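Local coordinates for protein NEQ263 (Nanoarchaeum equitans Kin4-M, PDB 5BN4) that probably binds ATP as the B-type subunit of an archaeal A-type ATP synthase or a related complex of the ATPase alpha/beta family, at residues K126-A131 with S323-A328. Residues are numbered along the deposited sequence; the frame is centred on the assembly and turned at random.
Sequences KGQKIA and SLSRLA. With ANP (phosphoaminophosphonic acid-adenylate ester), chain C.
Gln128 reaches Ser325 with its amide. NE2 donates to OG of Ser325 at 3.0 Å, nearly straight at 164° and close to the amide plane. With CG anti to the backbone N (chi1 -174°), the extended chain carries the amide to Ser325. Two further hydrogen bonds hold the amide: NE2 also bonds Glu300 O, and OE1 takes Leu125 N. Ser325 OG in turn bonds Pro123 O. On this buried, tighter side, CD1 of Ile130 sits 3.4 Å from Leu324 O and 4.0 Å from CB of Ser325. Residues 126-131 lead into strand 131-134 of the P-loop-type nucleotide-binding domain. Residues 323-328 hold strand 324-325, at the edge of the same sheet, and a type I turn from Ser325 to Ala328. The partly exposed side is looser. There Leu327 slides past Gln128 in the opposite direction, its CD1 4.1 Å from CG of Gln128. Were this glutamine an alanine, Glu300 O and Leu125 N would probably lose their amide partner, and Ser325 OG one of its two bonds. Arg326 binds nucleotide: its NH1 bonds O2B of the ATP analogue at 3.1 Å. Gly226 of the neighbouring V-type ATP synthase alpha chain binds the same ligand, consistent with an arginine-finger role for Arg326.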
ATOM      1  N   LYS B 126      40.984  -1.201   6.072  1.00 47.10           N
ATOM      2  CA  LYS B 126      41.157  -0.476   7.327  1.00 52.43           C
ATOM      3  C   LYS B 126      40.606   0.942   7.213  1.00 37.62           C
ATOM      4  O   LYS B 126      41.012   1.706   6.339  1.00 34.05           O
ATOM      5  CB  LYS B 126      42.630  -0.453   7.748  1.00 41.70           C
ATOM      6  CG  LYS B 126      42.851   0.004   9.183  1.00 39.98           C
ATOM      7  CD  LYS B 126      44.284  -0.231   9.646  1.00 44.82           C
ATOM      8  CE  LYS B 126      45.262   0.696   8.942  1.00 60.24           C
ATOM      9  NZ  LYS B 126      46.647   0.554   9.477  1.00 51.24           N
ATOM     10  N   GLY B 127      39.675   1.284   8.099  1.00 32.21           N
ATOM     11  CA  GLY B 127      39.031   2.583   8.070  1.00 36.09           C
ATOM     12  C   GLY B 127      37.720   2.551   7.305  1.00 41.15           C
ATOM     13  O   GLY B 127      37.042   3.568   7.173  1.00 40.00           O
ATOM     14  N   GLN B 128      37.362   1.375   6.802  1.00 37.79           N
ATOM     15  CA  GLN B 128      36.145   1.217   6.013  1.00 33.94           C
ATOM     16  C   GLN B 128      34.929   0.982   6.902  1.00 39.64           C
ATOM     17  O   GLN B 128      35.028   0.342   7.950  1.00 48.31           O
ATOM     18  CB  GLN B 128      36.303   0.057   5.024  1.00 30.56           C
ATOM     19  CG  GLN B 128      35.153  -0.110   4.038  1.00 35.04           C
ATOM     20  CD  GLN B 128      35.379  -1.257   3.070  1.00 38.53           C
ATOM     21  OE1 GLN B 128      36.274  -2.077   3.262  1.00 41.84           O
ATOM     22  NE2 GLN B 128      34.567  -1.315   2.019  1.00 31.49           N
ATOM     23  N   LYS B 129      33.786   1.516   6.486  1.00 36.02           N
ATOM     24  CA  LYS B 129      32.516   1.196   7.124  1.00 32.57           C
ATOM     25  C   LYS B 129      31.724   0.248   6.230  1.00 28.70           C
ATOM     26  O   LYS B 129      31.306   0.614   5.129  1.00 27.71           O
ATOM     27  CB  LYS B 129      31.710   2.465   7.416  1.00 30.41           C
ATOM     28  CG  LYS B 129      31.693   3.467   6.271  1.00 48.97           C
ATOM     29  CD  LYS B 129      30.611   4.510   6.457  1.00 31.63           C
ATOM     30  CE  LYS B 129      30.541   5.437   5.260  1.00 30.82           C
ATOM     31  NZ  LYS B 129      31.794   6.219   5.087  1.00 35.05           N
ATOM     32  N   ILE B 130      31.539  -0.979   6.698  1.00 24.38           N
ATOM     33  CA  ILE B 130      30.793  -1.975   5.941  1.00 31.60           C
ATOM     34  C   ILE B 130      29.816  -2.701   6.869  1.00 32.52           C
ATOM     35  O   ILE B 130      30.133  -2.985   8.021  1.00 36.71           O
ATOM     36  CB  ILE B 130      31.741  -2.959   5.200  1.00 33.82           C
ATOM     37  CG1 ILE B 130      30.983  -3.754   4.136  1.00 37.86           C
ATOM     38  CG2 ILE B 130      32.453  -3.883   6.173  1.00 44.41           C
ATOM     39  CD1 ILE B 130      31.889  -4.451   3.147  1.00 25.61           C
ATOM     40  N   ALA B 131      28.616  -2.975   6.370  1.00 40.15           N
ATOM     41  CA  ALA B 131      27.553  -3.499   7.219  1.00 32.77           C
ATOM     42  C   ALA B 131      27.248  -4.968   6.960  1.00 35.48           C
ATOM     43  O   ALA B 131      27.656  -5.532   5.946  1.00 32.66           O
ATOM     44  CB  ALA B 131      26.291  -2.661   7.063  1.00 35.12           C
ATOM     45  N   SER B 323      26.262  -9.164  -1.883  1.00 30.76           N
ATOM     46  CA  SER B 323      27.247  -8.475  -1.054  1.00 37.83           C
ATOM     47  C   SER B 323      28.119  -7.550  -1.895  1.00 40.67           C
ATOM     48  O   SER B 323      28.241  -7.727  -3.108  1.00 39.10           O
ATOM     49  CB  SER B 323      28.130  -9.472  -0.300  1.00 32.23           C
ATOM     50  OG  SER B 323      27.355 -10.442   0.382  1.00 30.79           O
ATOM     51  N   LEU B 324      28.732  -6.571  -1.240  1.00 38.96           N
ATOM     52  CA  LEU B 324      29.557  -5.589  -1.931  1.00 33.94           C
ATOM     53  C   LEU B 324      30.539  -4.928  -0.974  1.00 36.52           C
ATOM     54  O   LEU B 324      30.225  -4.698   0.191  1.00 44.84           O
ATOM     55  CB  LEU B 324      28.672  -4.522  -2.584  1.00 34.88           C
ATOM     56  CG  LEU B 324      29.355  -3.332  -3.267  1.00 35.92           C
ATOM     57  CD1 LEU B 324      30.085  -3.768  -4.528  1.00 29.92           C
ATOM     58  CD2 LEU B 324      28.344  -2.240  -3.580  1.00 29.30           C
ATOM     59  N   SER B 325      31.736  -4.640  -1.474  1.00 44.98           N
ATOM     60  CA  SER B 325      32.692  -3.805  -0.762  1.00 37.53           C
ATOM     61  C   SER B 325      33.145  -2.702  -1.709  1.00 46.01           C
ATOM     62  O   SER B 325      33.889  -2.956  -2.656  1.00 48.69           O
ATOM     63  CB  SER B 325      33.887  -4.625  -0.282  1.00 34.86           C
ATOM     64  OG  SER B 325      34.795  -3.817   0.448  1.00 41.89           O
ATOM     65  N   ARG B 326      32.679  -1.484  -1.462  1.00 44.69           N
ATOM     66  CA  ARG B 326      32.914  -0.376  -2.382  1.00 51.62           C
ATOM     67  C   ARG B 326      34.393  -0.028  -2.517  1.00 50.74           C
ATOM     68  O   ARG B 326      34.880   0.228  -3.618  1.00 59.92           O
ATOM     69  CB  ARG B 326      32.122   0.861  -1.953  1.00 47.19           C
ATOM     70  CG  ARG B 326      30.615   0.664  -1.941  1.00 46.77           C
ATOM     71  CD  ARG B 326      29.907   1.941  -1.528  1.00 61.72           C
ATOM     72  NE  ARG B 326      28.470   1.750  -1.352  1.00 62.65           N
ATOM     73  CZ  ARG B 326      27.559   2.040  -2.274  1.00 55.93           C
ATOM     74  NH1 ARG B 326      27.934   2.538  -3.444  1.00 50.30           N
ATOM     75  NH2 ARG B 326      26.272   1.836  -2.023  1.00 45.56           N
ATOM     76  N   LEU B 327      35.108  -0.025  -1.396  1.00 40.30           N
ATOM     77  CA  LEU B 327      36.504   0.391  -1.398  1.00 41.48           C
ATOM     78  C   LEU B 327      37.456  -0.773  -1.666  1.00 40.15           C
ATOM     79  O   LEU B 327      38.673  -0.601  -1.636  1.00 49.28           O
ATOM     80  CB  LEU B 327      36.861   1.079  -0.078  1.00 30.21           C
ATOM     81  CG  LEU B 327      35.930   2.214   0.362  1.00 29.15           C
ATOM     82  CD1 LEU B 327      36.480   2.922   1.590  1.00 28.79           C
ATOM     83  CD2 LEU B 327      35.703   3.200  -0.770  1.00 44.02           C
ATOM     84  N   ALA B 328      36.891  -1.947  -1.943  1.00 44.79           N
ATOM     85  CA  ALA B 328      37.669  -3.170  -2.155  1.00 44.03           C
ATOM     86  C   ALA B 328      38.780  -3.020  -3.189  1.00 44.27           C
ATOM     87  O   ALA B 328      39.904  -3.471  -2.970  1.00 44.16           O
ATOM     88  CB  ALA B 328      36.749  -4.318  -2.543  1.00 41.64           C
TER
HETATM   89  PG  ANP C 601      26.571   6.262  -4.511  1.00 81.87           P
HETATM   90  O1G ANP C 601      28.026   5.967  -4.027  1.00 61.94           O
HETATM   91  O2G ANP C 601      26.391   7.831  -4.718  1.00 46.08           O
HETATM   92  O3G ANP C 601      25.544   5.805  -3.466  1.00 48.30           O
HETATM   93  PB  ANP C 601      25.829   4.001  -6.013  1.00 29.92           P
HETATM   94  O1B ANP C 601      24.714   3.864  -7.091  1.00 40.17           O
HETATM   95  O2B ANP C 601      25.231   3.549  -4.656  1.00 41.47           O
HETATM   96  N3B ANP C 601      26.348   5.597  -5.996  1.00 40.31           N
HETATM   97  PA  ANP C 601      28.510   3.514  -6.595  1.00 47.24           P
HETATM   98  O1A ANP C 601      28.503   4.693  -7.592  1.00 46.96           O
HETATM   99  O2A ANP C 601      29.132   4.010  -5.243  1.00 45.03           O
HETATM  100  O3A ANP C 601      26.974   3.059  -6.419  1.00 46.43           O
HETATM  101  O5' ANP C 601      29.284   2.284  -7.169  1.00 52.93           O
HETATM  102  C5' ANP C 601      28.973   0.981  -6.664  1.00 46.28           C
HETATM  103  C4' ANP C 601      29.933  -0.030  -7.250  1.00 37.50           C
HETATM  104  O4' ANP C 601      29.808  -0.094  -8.624  1.00 52.97           O
HETATM  105  C3' ANP C 601      31.369   0.340  -6.900  1.00 42.59           C
HETATM  106  O3' ANP C 601      31.900  -0.498  -5.988  1.00 55.90           O
HETATM  107  C2' ANP C 601      32.119   0.246  -8.172  1.00 54.11           C
HETATM  108  O2' ANP C 601      33.218  -0.605  -8.122  1.00 75.02           O
HETATM  109  C1' ANP C 601      31.099  -0.248  -9.168  1.00 50.00           C
HETATM  110  N9  ANP C 601      31.173   0.422 -10.467  1.00 54.03           N
HETATM  111  C8  ANP C 601      30.356   1.394 -10.908  1.00 46.08           C
HETATM  112  N7  ANP C 601      30.717   1.760 -12.120  1.00 53.57           N
HETATM  113  C5  ANP C 601      31.771   1.046 -12.505  1.00 60.38           C
HETATM  114  C6  ANP C 601      32.551   1.003 -13.656  1.00 51.39           C
HETATM  115  N6  ANP C 601      32.252   1.882 -14.747  1.00 53.36           N
HETATM  116  N1  ANP C 601      33.576   0.141 -13.742  1.00 51.65           N
HETATM  117  C2  ANP C 601      33.878  -0.702 -12.724  1.00 53.54           C
HETATM  118  N3  ANP C 601      33.138  -0.688 -11.587  1.00 50.78           N
HETATM  119  C4  ANP C 601      32.087   0.169 -11.453  1.00 57.77           C